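Local coordinates for MSM0271 protein (Mycobacterium smegmatis, PDB 5SUH) that forms trimeric, double-ringed tiles of tandem bacterial microcompartment domains in the shell of the mycobacterial RMM microcompartment, probably helping to control transport across it, at residues D41-A47 with P61-A67; A88-V92 with E115-A119; D133-P137 with T177-F181; I144-I148 with I165-L171; E188-V192 with V221-I226. All blocks are in the same frame, centred on the assembly; numbering follows the deposited sequence.

Contact 1 of 5, residues D41-A47 with P61-A67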
# COMPACT_ATOMS: atom_id res chain seq x y z
N ASP A 41 8.73 -27.63 -17.87
CA ASP A 41 9.44 -28.04 -16.64
C ASP A 41 9.92 -26.86 -15.74
O ASP A 41 11.10 -26.51 -15.77
CB ASP A 41 10.63 -28.95 -17.01
CG ASP A 41 11.30 -29.57 -15.78
OD1 ASP A 41 10.59 -29.87 -14.79
OD2 ASP A 41 12.54 -29.73 -15.78
N LEU A 42 9.05 -26.28 -14.91
CA LEU A 42 9.43 -25.12 -14.06
C LEU A 42 10.47 -25.45 -12.97
O LEU A 42 10.32 -26.41 -12.22
CB LEU A 42 8.19 -24.51 -13.39
CG LEU A 42 7.22 -23.81 -14.35
CD1 LEU A 42 5.96 -23.41 -13.63
CD2 LEU A 42 7.86 -22.59 -15.01
N GLN A 43 11.53 -24.63 -12.89
CA GLN A 43 12.53 -24.82 -11.84
C GLN A 43 12.03 -24.23 -10.49
O GLN A 43 11.19 -23.34 -10.49
CB GLN A 43 13.88 -24.20 -12.27
CG GLN A 43 14.39 -24.69 -13.60
CD GLN A 43 14.60 -26.21 -13.64
OE1 GLN A 43 15.50 -26.74 -13.00
NE2 GLN A 43 13.76 -26.90 -14.40
N ARG A 44 12.54 -24.71 -9.36
CA ARG A 44 11.85 -24.40 -8.09
C ARG A 44 11.94 -22.94 -7.61
O ARG A 44 10.97 -22.43 -7.05
CB ARG A 44 12.34 -25.34 -6.99
CG ARG A 44 13.69 -25.04 -6.44
CD ARG A 44 14.00 -26.00 -5.31
NE ARG A 44 15.27 -25.67 -4.67
CZ ARG A 44 15.82 -26.38 -3.69
NH1 ARG A 44 15.21 -27.48 -3.23
NH2 ARG A 44 16.97 -25.99 -3.17
N GLN A 45 13.05 -22.24 -7.87
CA GLN A 45 13.13 -20.83 -7.48
C GLN A 45 12.20 -19.98 -8.30
O GLN A 45 11.59 -19.02 -7.81
CB GLN A 45 14.52 -20.27 -7.66
CG GLN A 45 15.42 -20.48 -6.54
CD GLN A 45 16.64 -19.60 -6.66
OE1 GLN A 45 16.60 -18.41 -6.31
NE2 GLN A 45 17.73 -20.18 -7.16
N PHE A 46 12.14 -20.30 -9.58
CA PHE A 46 11.36 -19.44 -10.44
C PHE A 46 9.88 -19.69 -10.21
O PHE A 46 9.10 -18.74 -10.23
CB PHE A 46 11.76 -19.60 -11.91
CG PHE A 46 10.86 -18.86 -12.83
CD1 PHE A 46 10.78 -17.48 -12.76
CD2 PHE A 46 10.06 -19.55 -13.75
CE1 PHE A 46 9.92 -16.79 -13.61
CE2 PHE A 46 9.20 -18.88 -14.59
CZ PHE A 46 9.12 -17.50 -14.54
N ALA A 47 9.53 -20.94 -9.92
CA ALA A 47 8.14 -21.34 -9.65
C ALA A 47 7.58 -20.64 -8.41
O ALA A 47 6.40 -20.27 -8.35
CB ALA A 47 8.04 -22.85 -9.49
N PRO A 61 2.10 -21.83 -9.19
CA PRO A 61 2.62 -23.03 -9.85
C PRO A 61 3.61 -23.75 -8.93
O PRO A 61 4.04 -23.16 -7.95
CB PRO A 61 3.30 -22.47 -11.12
CG PRO A 61 3.69 -21.08 -10.74
CD PRO A 61 2.60 -20.59 -9.82
N TYR A 62 3.93 -25.01 -9.22
CA TYR A 62 4.89 -25.78 -8.43
C TYR A 62 6.01 -26.34 -9.31
O TYR A 62 5.88 -26.41 -10.53
CB TYR A 62 4.19 -26.91 -7.66
CG TYR A 62 3.11 -26.41 -6.74
CD1 TYR A 62 3.41 -25.52 -5.71
CD2 TYR A 62 1.78 -26.77 -6.92
CE1 TYR A 62 2.44 -25.03 -4.89
CE2 TYR A 62 0.80 -26.29 -6.10
CZ TYR A 62 1.13 -25.41 -5.09
OH TYR A 62 0.14 -24.92 -4.26
N GLU A 63 7.12 -26.72 -8.68
CA GLU A 63 8.26 -27.27 -9.39
C GLU A 63 7.86 -28.50 -10.21
O GLU A 63 7.12 -29.36 -9.73
CB GLU A 63 9.35 -27.64 -8.38
CG GLU A 63 10.53 -28.41 -8.93
CD GLU A 63 11.49 -28.87 -7.84
OE1 GLU A 63 11.14 -28.79 -6.64
OE2 GLU A 63 12.60 -29.32 -8.18
N GLY A 64 8.29 -28.54 -11.47
CA GLY A 64 8.04 -29.69 -12.31
C GLY A 64 6.82 -29.59 -13.19
O GLY A 64 6.64 -30.42 -14.06
N GLU A 65 5.98 -28.58 -12.93
CA GLU A 65 4.76 -28.32 -13.71
C GLU A 65 5.10 -27.54 -15.01
O GLU A 65 6.26 -27.18 -15.23
CB GLU A 65 3.73 -27.56 -12.85
CG GLU A 65 3.11 -28.43 -11.74
CD GLU A 65 1.98 -27.78 -10.94
OE1 GLU A 65 1.91 -26.54 -10.84
OE2 GLU A 65 1.12 -28.53 -10.43
N HIS A 66 4.11 -27.33 -15.88
CA HIS A 66 4.37 -26.65 -17.16
C HIS A 66 3.46 -25.41 -17.35
O HIS A 66 2.31 -25.40 -16.92
CB HIS A 66 4.21 -27.61 -18.34
CG HIS A 66 4.89 -28.93 -18.15
ND1 HIS A 66 6.24 -29.13 -18.40
CD2 HIS A 66 4.41 -30.14 -17.75
CE1 HIS A 66 6.56 -30.39 -18.15
NE2 HIS A 66 5.47 -31.02 -17.76
N ALA A 67 3.98 -24.38 -18.02
CA ALA A 67 3.23 -23.12 -18.17
C ALA A 67 3.09 -22.60 -19.60
O ALA A 67 3.95 -22.85 -20.47
CB ALA A 67 3.88 -22.04 -17.32

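Contact 2 of 5, residues A88-V92 with E115-A119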
# COMPACT_ATOMS: atom_id res chain seq x y z
N ALA A 88 -11.69 -24.53 -22.88
CA ALA A 88 -11.20 -25.64 -23.69
C ALA A 88 -10.61 -26.76 -22.85
O ALA A 88 -10.82 -27.94 -23.15
CB ALA A 88 -10.17 -25.14 -24.67
N VAL A 89 -9.82 -26.38 -21.85
CA VAL A 89 -9.17 -27.32 -20.95
C VAL A 89 -9.38 -26.92 -19.48
O VAL A 89 -8.56 -26.21 -18.91
CB VAL A 89 -7.66 -27.42 -21.24
CG1 VAL A 89 -7.06 -28.63 -20.52
CG2 VAL A 89 -7.40 -27.48 -22.75
N PRO A 90 -10.48 -27.38 -18.87
CA PRO A 90 -10.85 -27.01 -17.49
C PRO A 90 -9.77 -27.35 -16.43
O PRO A 90 -9.80 -26.76 -15.34
CB PRO A 90 -12.14 -27.80 -17.25
CG PRO A 90 -12.71 -28.04 -18.62
CD PRO A 90 -11.51 -28.22 -19.51
N GLY A 91 -8.88 -28.29 -16.73
CA GLY A 91 -7.80 -28.68 -15.83
C GLY A 91 -6.59 -27.74 -15.71
O GLY A 91 -5.67 -28.02 -14.92
N VAL A 92 -6.53 -26.66 -16.48
CA VAL A 92 -5.43 -25.72 -16.31
C VAL A 92 -5.86 -24.64 -15.31
O VAL A 92 -7.05 -24.42 -15.09
CB VAL A 92 -4.97 -25.06 -17.67
CG1 VAL A 92 -4.55 -26.14 -18.70
CG2 VAL A 92 -6.03 -24.14 -18.26
N GLU A 115 -2.00 -30.63 -21.57
CA GLU A 115 -3.11 -29.75 -21.24
C GLU A 115 -2.80 -28.28 -21.58
O GLU A 115 -3.64 -27.59 -22.18
CB GLU A 115 -3.46 -29.90 -19.74
CG GLU A 115 -4.24 -31.19 -19.42
CD GLU A 115 -4.76 -31.28 -17.99
OE1 GLU A 115 -4.26 -30.54 -17.11
OE2 GLU A 115 -5.69 -32.08 -17.75
N VAL A 116 -1.58 -27.83 -21.26
CA VAL A 116 -1.14 -26.46 -21.50
C VAL A 116 -1.06 -26.22 -23.01
O VAL A 116 -1.50 -25.19 -23.52
CB VAL A 116 0.20 -26.16 -20.79
CG1 VAL A 116 0.83 -24.92 -21.33
CG2 VAL A 116 -0.02 -26.00 -19.31
N ARG A 117 -0.50 -27.19 -23.71
CA ARG A 117 -0.43 -27.19 -25.17
C ARG A 117 -1.80 -27.00 -25.82
O ARG A 117 -1.98 -26.13 -26.66
CB ARG A 117 0.20 -28.51 -25.62
CG ARG A 117 0.69 -28.60 -27.04
CD ARG A 117 1.29 -30.00 -27.26
NE ARG A 117 2.75 -29.99 -27.04
CZ ARG A 117 3.41 -30.90 -26.31
NH1 ARG A 117 2.74 -31.90 -25.73
NH2 ARG A 117 4.73 -30.82 -26.15
N ARG A 118 -2.78 -27.80 -25.40
CA ARG A 118 -4.11 -27.75 -26.02
C ARG A 118 -4.83 -26.43 -25.70
O ARG A 118 -5.54 -25.87 -26.54
CB ARG A 118 -4.97 -28.95 -25.55
CG ARG A 118 -4.72 -30.17 -26.42
CD ARG A 118 -5.52 -31.40 -26.03
NE ARG A 118 -5.56 -31.76 -24.61
CZ ARG A 118 -6.64 -31.65 -23.84
NH1 ARG A 118 -7.76 -31.14 -24.34
NH2 ARG A 118 -6.58 -32.03 -22.58
N ALA A 119 -4.60 -25.90 -24.50
CA ALA A 119 -5.20 -24.63 -24.16
C ALA A 119 -4.59 -23.52 -25.02
O ALA A 119 -5.29 -22.58 -25.43
CB ALA A 119 -5.05 -24.33 -22.68

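Contact 3 of 5, residues D133-P137 with T177-F181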
# COMPACT_ATOMS: atom_id res chain seq x y z
N ASP A 133 3.44 -15.42 -35.07
CA ASP A 133 2.93 -14.04 -35.18
C ASP A 133 3.47 -13.18 -34.01
O ASP A 133 3.38 -11.96 -34.05
CB ASP A 133 1.39 -13.98 -35.10
CG ASP A 133 0.69 -14.43 -36.37
OD1 ASP A 133 1.27 -14.37 -37.47
OD2 ASP A 133 -0.48 -14.86 -36.23
N GLN A 134 4.08 -13.80 -32.99
CA GLN A 134 4.65 -13.05 -31.87
C GLN A 134 5.87 -12.21 -32.27
O GLN A 134 6.45 -12.38 -33.37
CB GLN A 134 5.03 -13.98 -30.71
CG GLN A 134 6.40 -14.68 -30.82
CD GLN A 134 6.70 -15.61 -29.62
OE1 GLN A 134 6.20 -15.38 -28.51
NE2 GLN A 134 7.54 -16.60 -29.82
N LEU A 135 6.26 -11.28 -31.39
CA LEU A 135 7.49 -10.50 -31.58
C LEU A 135 8.72 -11.30 -31.17
O LEU A 135 8.72 -11.97 -30.13
CB LEU A 135 7.41 -9.20 -30.78
CG LEU A 135 6.39 -8.16 -31.28
CD1 LEU A 135 6.26 -7.00 -30.29
CD2 LEU A 135 6.88 -7.62 -32.60
N ARG A 136 9.79 -11.22 -31.97
CA ARG A 136 11.01 -11.89 -31.56
C ARG A 136 11.68 -11.03 -30.48
O ARG A 136 11.59 -9.80 -30.51
CB ARG A 136 11.94 -12.14 -32.75
CG ARG A 136 12.83 -11.00 -33.11
CD ARG A 136 13.87 -11.44 -34.12
NE ARG A 136 14.51 -10.27 -34.72
CZ ARG A 136 15.29 -10.30 -35.79
NH1 ARG A 136 15.53 -11.44 -36.42
NH2 ARG A 136 15.80 -9.16 -36.26
N PRO A 137 12.33 -11.68 -29.50
CA PRO A 137 12.96 -10.96 -28.38
C PRO A 137 14.01 -9.95 -28.83
O PRO A 137 14.81 -10.23 -29.73
CB PRO A 137 13.62 -12.08 -27.57
CG PRO A 137 12.76 -13.31 -27.89
CD PRO A 137 12.39 -13.14 -29.34
N THR A 177 12.77 -6.84 -24.43
CA THR A 177 11.39 -6.50 -24.73
C THR A 177 10.87 -7.33 -25.94
O THR A 177 11.63 -7.61 -26.87
CB THR A 177 11.20 -4.97 -24.97
OG1 THR A 177 9.81 -4.69 -25.01
CG2 THR A 177 11.88 -4.45 -26.27
N PRO A 178 9.59 -7.77 -25.90
CA PRO A 178 8.55 -7.61 -24.86
C PRO A 178 8.91 -8.20 -23.49
O PRO A 178 9.63 -9.19 -23.38
CB PRO A 178 7.33 -8.35 -25.43
CG PRO A 178 7.60 -8.49 -26.89
CD PRO A 178 9.10 -8.57 -27.04
N ALA A 179 8.35 -7.60 -22.45
CA ALA A 179 8.68 -7.89 -21.07
C ALA A 179 8.47 -9.34 -20.66
O ALA A 179 9.19 -9.85 -19.80
CB ALA A 179 7.86 -6.96 -20.15
N LEU A 180 7.48 -10.02 -21.25
CA LEU A 180 7.10 -11.32 -20.71
C LEU A 180 8.17 -12.38 -21.01
O LEU A 180 8.23 -13.42 -20.32
CB LEU A 180 5.74 -11.76 -21.25
CG LEU A 180 5.05 -12.90 -20.47
CD1 LEU A 180 5.05 -12.59 -18.98
CD2 LEU A 180 3.63 -13.16 -20.94
N PHE A 181 9.09 -12.08 -21.93
CA PHE A 181 10.17 -13.02 -22.25
C PHE A 181 11.12 -13.18 -21.07
O PHE A 181 11.95 -14.10 -21.04
CB PHE A 181 10.97 -12.57 -23.46
CG PHE A 181 10.32 -12.89 -24.78
CD1 PHE A 181 9.94 -14.19 -25.09
CD2 PHE A 181 10.06 -11.89 -25.70
CE1 PHE A 181 9.34 -14.49 -26.32
CE2 PHE A 181 9.46 -12.17 -26.92
CZ PHE A 181 9.10 -13.48 -27.22

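Contact 4 of 5, residues I144-I148 with I165-L171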
# COMPACT_ATOMS: atom_id res chain seq x y z
N ILE A 144 27.49 -7.81 -16.16
CA ILE A 144 27.84 -8.56 -14.95
C ILE A 144 28.66 -7.66 -14.03
O ILE A 144 29.77 -7.28 -14.36
CB ILE A 144 28.64 -9.85 -15.30
CG1 ILE A 144 27.74 -10.84 -16.03
CG2 ILE A 144 29.19 -10.53 -14.04
CD1 ILE A 144 28.46 -12.07 -16.51
N ILE A 145 28.07 -7.29 -12.90
CA ILE A 145 28.72 -6.50 -11.87
C ILE A 145 29.34 -7.48 -10.86
O ILE A 145 28.61 -8.14 -10.09
CB ILE A 145 27.73 -5.56 -11.13
CG1 ILE A 145 27.32 -4.40 -12.03
CG2 ILE A 145 28.35 -4.97 -9.84
CD1 ILE A 145 26.08 -4.64 -12.78
N THR A 146 30.66 -7.59 -10.85
CA THR A 146 31.31 -8.49 -9.89
C THR A 146 31.52 -7.84 -8.53
O THR A 146 31.63 -6.62 -8.43
CB THR A 146 32.65 -8.99 -10.41
OG1 THR A 146 33.55 -7.88 -10.59
CG2 THR A 146 32.46 -9.71 -11.72
N ASP A 147 31.51 -8.66 -7.48
CA ASP A 147 31.84 -8.23 -6.12
C ASP A 147 31.03 -6.98 -5.72
O ASP A 147 31.59 -5.91 -5.46
CB ASP A 147 33.35 -7.97 -6.03
CG ASP A 147 33.84 -7.74 -4.60
OD1 ASP A 147 33.24 -8.31 -3.66
OD2 ASP A 147 34.85 -7.01 -4.41
N ILE A 148 29.71 -7.14 -5.61
CA ILE A 148 28.85 -6.00 -5.35
C ILE A 148 29.19 -5.37 -3.98
O ILE A 148 29.46 -6.08 -3.00
CB ILE A 148 27.33 -6.40 -5.45
CG1 ILE A 148 26.43 -5.17 -5.43
CG2 ILE A 148 26.92 -7.40 -4.35
CD1 ILE A 148 24.94 -5.47 -5.69
N ILE A 165 20.44 -10.51 -2.43
CA ILE A 165 21.83 -10.63 -2.83
C ILE A 165 22.69 -10.14 -1.67
O ILE A 165 22.33 -9.18 -0.98
CB ILE A 165 22.11 -9.84 -4.11
CG1 ILE A 165 23.50 -10.16 -4.64
CG2 ILE A 165 21.86 -8.35 -3.88
CD1 ILE A 165 23.74 -9.68 -6.03
N LEU A 166 23.79 -10.84 -1.42
CA LEU A 166 24.74 -10.51 -0.34
C LEU A 166 25.99 -9.79 -0.87
O LEU A 166 26.41 -10.03 -2.02
CB LEU A 166 25.13 -11.77 0.42
CG LEU A 166 23.99 -12.52 1.11
CD1 LEU A 166 24.53 -13.78 1.77
CD2 LEU A 166 23.25 -11.64 2.12
N PRO A 167 26.60 -8.92 -0.04
CA PRO A 167 27.80 -8.20 -0.52
C PRO A 167 28.89 -9.17 -0.93
O PRO A 167 29.07 -10.16 -0.21
CB PRO A 167 28.23 -7.36 0.70
CG PRO A 167 26.99 -7.24 1.56
CD PRO A 167 26.22 -8.55 1.33
N GLY A 168 29.56 -8.97 -2.07
CA GLY A 168 30.60 -9.90 -2.48
C GLY A 168 30.20 -10.84 -3.59
O GLY A 168 31.03 -11.42 -4.29
N GLN A 169 28.90 -11.04 -3.73
CA GLN A 169 28.39 -11.85 -4.81
C GLN A 169 28.47 -11.07 -6.15
O GLN A 169 28.55 -9.82 -6.17
CB GLN A 169 26.95 -12.26 -4.53
CG GLN A 169 26.78 -13.32 -3.43
CD GLN A 169 25.34 -13.84 -3.41
OE1 GLN A 169 24.39 -13.14 -3.01
NE2 GLN A 169 25.16 -15.06 -3.90
N SER A 170 28.45 -11.80 -7.26
CA SER A 170 28.38 -11.16 -8.56
C SER A 170 26.91 -11.03 -9.00
O SER A 170 26.07 -11.89 -8.71
CB SER A 170 29.19 -11.95 -9.59
OG SER A 170 30.57 -11.91 -9.28
N LEU A 171 26.59 -9.94 -9.68
CA LEU A 171 25.22 -9.67 -10.10
C LEU A 171 25.07 -9.60 -11.63
O LEU A 171 25.79 -8.84 -12.29
CB LEU A 171 24.75 -8.37 -9.48
CG LEU A 171 23.44 -7.80 -9.98
CD1 LEU A 171 22.29 -8.70 -9.52
CD2 LEU A 171 23.30 -6.36 -9.48

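Contact 5 of 5, residues E188-V192 with V221-I226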
# COMPACT_ATOMS: atom_id res chain seq x y z
N GLU A 188 15.24 -20.58 -17.74
CA GLU A 188 16.34 -21.23 -18.42
C GLU A 188 17.66 -21.08 -17.61
O GLU A 188 18.44 -22.05 -17.48
CB GLU A 188 16.52 -20.68 -19.84
CG GLU A 188 15.49 -21.23 -20.82
CD GLU A 188 15.44 -22.77 -20.81
OE1 GLU A 188 16.50 -23.43 -20.97
OE2 GLU A 188 14.33 -23.32 -20.63
N ALA A 189 17.88 -19.89 -17.05
CA ALA A 189 19.08 -19.66 -16.23
C ALA A 189 19.13 -20.61 -15.03
O ALA A 189 20.17 -21.19 -14.73
CB ALA A 189 19.14 -18.20 -15.75
N GLU A 190 18.01 -20.81 -14.35
CA GLU A 190 18.07 -21.66 -13.16
C GLU A 190 18.34 -23.13 -13.54
O GLU A 190 18.97 -23.88 -12.78
CB GLU A 190 16.78 -21.54 -12.35
CG GLU A 190 16.85 -22.33 -11.07
CD GLU A 190 15.57 -22.31 -10.25
OE1 GLU A 190 14.60 -21.64 -10.68
OE2 GLU A 190 15.57 -22.94 -9.17
N ARG A 191 17.88 -23.55 -14.72
CA ARG A 191 18.06 -24.94 -15.14
C ARG A 191 19.55 -25.26 -15.33
O ARG A 191 20.02 -26.37 -15.05
CB ARG A 191 17.28 -25.25 -16.44
CG ARG A 191 17.57 -26.64 -16.99
CD ARG A 191 16.82 -27.10 -18.26
NE ARG A 191 15.93 -26.14 -18.88
CZ ARG A 191 14.61 -26.13 -18.71
NH1 ARG A 191 14.03 -27.03 -17.91
NH2 ARG A 191 13.85 -25.22 -19.33
N VAL A 192 20.26 -24.27 -15.84
CA VAL A 192 21.61 -24.44 -16.31
C VAL A 192 22.65 -24.07 -15.24
O VAL A 192 23.83 -24.41 -15.34
CB VAL A 192 21.75 -23.60 -17.65
CG1 VAL A 192 22.70 -22.42 -17.53
CG2 VAL A 192 22.07 -24.51 -18.83
N VAL A 221 27.66 -18.29 -16.90
CA VAL A 221 27.04 -19.43 -17.56
C VAL A 221 25.57 -19.14 -17.88
O VAL A 221 25.08 -19.50 -18.96
CB VAL A 221 27.17 -20.68 -16.69
CG1 VAL A 221 26.29 -21.85 -17.21
CG2 VAL A 221 28.61 -21.11 -16.66
N ALA A 222 24.88 -18.47 -16.96
CA ALA A 222 23.46 -18.13 -17.18
C ALA A 222 23.31 -17.10 -18.29
O ALA A 222 22.49 -17.29 -19.19
CB ALA A 222 22.84 -17.65 -15.92
N ARG A 223 24.13 -16.05 -18.27
CA ARG A 223 24.01 -15.03 -19.31
C ARG A 223 24.22 -15.60 -20.73
O ARG A 223 23.44 -15.29 -21.65
CB ARG A 223 25.00 -13.89 -19.10
CG ARG A 223 24.89 -12.84 -20.22
CD ARG A 223 26.15 -12.06 -20.38
NE ARG A 223 27.22 -12.99 -20.75
CZ ARG A 223 28.52 -12.70 -20.68
NH1 ARG A 223 29.41 -13.63 -21.02
NH2 ARG A 223 28.95 -11.51 -20.23
N ASP A 224 25.26 -16.42 -20.90
CA ASP A 224 25.55 -17.05 -22.21
C ASP A 224 24.37 -17.90 -22.70
O ASP A 224 24.01 -17.88 -23.89
CB ASP A 224 26.82 -17.92 -22.16
CG ASP A 224 28.10 -17.09 -22.02
OD1 ASP A 224 28.06 -15.89 -22.39
OD2 ASP A 224 29.14 -17.65 -21.55
N HIS A 225 23.79 -18.68 -21.80
CA HIS A 225 22.67 -19.51 -22.17
C HIS A 225 21.44 -18.66 -22.54
O HIS A 225 20.76 -18.92 -23.54
CB HIS A 225 22.36 -20.47 -21.03
CG HIS A 225 21.21 -21.38 -21.28
ND1 HIS A 225 21.17 -22.26 -22.35
CD2 HIS A 225 20.08 -21.62 -20.57
CE1 HIS A 225 20.05 -22.96 -22.29
NE2 HIS A 225 19.37 -22.59 -21.22
N ILE A 226 21.17 -17.64 -21.73
CA ILE A 226 20.02 -16.79 -22.01
C ILE A 226 20.09 -16.17 -23.41
O ILE A 226 19.10 -16.14 -24.14
CB ILE A 226 19.88 -15.66 -20.98
CG1 ILE A 226 19.48 -16.21 -19.62
CG2 ILE A 226 18.83 -14.63 -21.41
CD1 ILE A 226 19.51 -15.08 -18.54

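Contact 1 of 5, residues D41-A47 with P61-A67
In this half of the circularly permuted microcompartment (BMC) tandem, Leu42 grips the type II turn Tyr62-Glu65 with both of its backbone polar atoms, tying the loop that leads into helix 44-49 to the entry of strand 66-73. Leu42 N donates to Glu65 O at 2.9 Å, and Gly64 N returns a bond to Leu42 O. Gly64, with its positive phi of 94° and a psi close to zero, sits where a side chain would press on the preceding carbonyl oxygen. Inside the turn, Tyr62 N donates to Glu65 OE1, which it meets from above the carboxylate plane.

The apolar contacts are few: Leu42 CD1 rests 3.8 Å from Pro61 CB, and Ala47 CB faces the backbone of Tyr62 and Glu63. The extended Glu63 chain lies along Arg44 CB, its carboxylate not reaching the guanidinium. Tyr62 also packs on Gln45 of a second subunit, so the turn borders an interface. One side-chain bond crosses the contact: with CG anti to its carbonyl carbon (chi1 -46°), His66 turns its ring back so that ND1 accepts from Asp41 N at 3.0 Å, the donor tilted 28° from the ring plane.

Contact 2 of 5, residues A88-V92 with E115-A119
The 88-92 segment bends through a type I turn from Val89 to Val92, closed by a bond from Val92 N to Val89 O, and lays this bend against one flank of helix 113-127. The backbones come nearest where Val89 CA lies 5.8 Å from Ala119 CA; at the other end of the turn Val92 is level with Val116. Both valines direct their CB atoms at the helix, about one helical turn of which, Glu115 to Ala119, receives them.

Val89 carries much of the contact by dividing its two methyls. CG1, anti to the backbone N (chi1 -167°), lies 3.9 Å from Glu115 CB, whereas CG2 reaches across to Ala119, 3.9 Å from its CB, and also touches Arg118 CB. The same CG2 sits over one face of the Arg118 guanidinium, whose chain bends at chi3 (-46°) and curls back beside the valine. Val92 uses CG1 alone, 4.1 Å from Glu115 CB and a little farther from Ala119 CB. Beyond CG the Glu115 chain runs extended past Val89 toward Gly91.

Arg118 NE forms a salt bridge with Asp114 of the same helix, and Glu115 OE1 is hydrogen-bonded to Ser110 OG at the end of strand 104-110. Val92 O, in turn, accepts from Gln151 NE2 of a third subunit. Between turn and helix the attachment is therefore chiefly apolar, with valine methyls set against alanine, the aliphatic part of Glu115, and the CB and guanidinium face of Arg118, while Arg118 NE and Glu115 OE1 find their partners outside the two segments.

Contact 3 of 5, residues D133-P137 with T177-F181
Pro137 and the ring of Phe181 cross at about a right angle, the proline coming down on one face of the aromatic ring. Its CG stands 3.6 Å from the ring centroid and 10° off the normal, a well-centred CH-pi contact. With its CG anti to the carbonyl carbon (chi1 -80°), Phe181 carries the ring out toward the 133-137 segment, where a second group meets it from another direction: Leu135 O lies at the edge, in the ring plane, 3.3 Å from CZ. The carbonyl thus faces the ring's C-H rim and the proline its pi face.

Gln134 approaches obliquely, its amide plane turned 60° from the ring and OE1 3.7 Å from Phe181 CZ. That oxygen is already bonded to the backbone N of Tyr36, which helps fix the amide beside the ring. The Leu135 side chain crosses Pro178 obliquely and touches its CG with CD1 at 3.9 Å. Pro178 follows a cis peptide bond, at the point where the chain leaves strand 170-177.

The contact joins the loop between helix 113-127 and strand 138-145 to the approach to helix 182-192. Strand 32-39 contributes Val35, which touches both Pro178 and Phe181, and Glu71 of strand 66-73 also packs on Pro178; the C-terminal tail adds backbone bonds of Gln236 with Gln134 and Arg136.

Contact 4 of 5, residues I144-I148 with I165-L171
Ile145 and Leu171 form an antiparallel hydrogen-bonded pair, with Leu171 N donating to Ile145 O at 2.7 Å and Ile145 N to Leu171 O at 2.8 Å. Past the strand ends the chains stay close, and Ile148 carries the next bonds: its N donates to Gln169 O, and its O accepts from Gly168 N at 3.0 Å. Leu166 N gives a bond to Gln169 OE1, so this side chain braces the type II turn Leu166-Gln169 from within.

Asp147 has a positive phi of 51°. Its carboxylate folds back, with CG anti to the backbone N (chi1 -170°), bringing OD1 to 3.3 Å from Gly168 CA. Ser170 OG lies beside Thr146 CB, but its hydrogen-bond partner is Thr216 OG1 on helix 216-232.

Ile148 supplies most of the apolar packing. Its two branches separate: CG2 nestles among the turn carbonyls, 3.4 Å from Gln169 O, and also meets Ile165 CD1, while CD1 reaches Leu171 CD2 at 4.2 Å. Leu156 of helix 150-156 touches both Ile148 and Leu171. Outside the chain, Asp147 O accepts from Arg87 of a fourth subunit.

The arrangement is an antiparallel strand pair, 138-145 with 170-177, extended past the strand end by the bonds of Ile148 to a type II turn that leads into strand 170-177; strand 138-145 is an outer strand, within this chain, of the four-stranded sheet of this BMC domain.

Contact 5 of 5, residues E188-V192 with V221-I226
His225 NE2 donates to Glu188 OE1 at 3.0 Å, the only hydrogen bond between helices 182-192 and 216-232 in these segments. The acceptor oxygen uses its anti lone pair and lies close to the imidazole plane, although the carboxylate and ring planes are inclined by 53°. Val192 covers one face of the same ring: CG2 stands over its centre, 4.0 Å from the centroid, in a CH-pi contact.

Three aliphatic contacts continue along the helices. Ala189 CB and Ala222 CB meet at 3.7 Å, where the backbones come nearest, Ile226 CD1 also touches Ala189 CB, and Val192 CG1 touches Val221 CG1 at 3.6 Å. The alanine pair suits the 8.8 Å approach of the two segment axes, whose directions differ by 129°.

What positions the polar pair lies on both helices. His225 holds CG anti to its backbone N (chi1 179°), sending the ring across to the other helix, while Glu188 bends at chi2 and lies beside Arg191, whose modelled ion pair with it is implausibly short and so uncertain in detail. Leu210 and Ile212 of strand 208-214 pack on Ile226 and Ala189 respectively, so the helices lie together on the sheet.

The hydrogen bond to His225 thus links a carboxylate of one helix to an imidazole of the next; the carboxylate would probably favour a protonated imidazole, an effect that the nearby Arg191 might moderate.

Overall arrangement
Four of the five contacts fall within one or the other BMC repeat; contact 3 brings together segments of both. Contacts 1 and 2 belong to the first, their centres about 17 Å apart, and meet where His66 and Ala67 pack on Val116. Contacts 4 and 5 belong to the second, also about 17 Å apart, and touch through Ile144 and Arg223. The repeats are stitched together between contacts 1 and 5, where the carboxylate of Glu190 receives the backbone N-H groups of Gln45 and Phe46 at the start of helix 44-49. Contact 4 is nested within the loop closed by contact 3. Contacts 2 and 4 are the farthest apart, with centres about 41 Å from each other; contacts 1, 2 and 4 all border other subunits, whereas contacts 3 and 5 touch none.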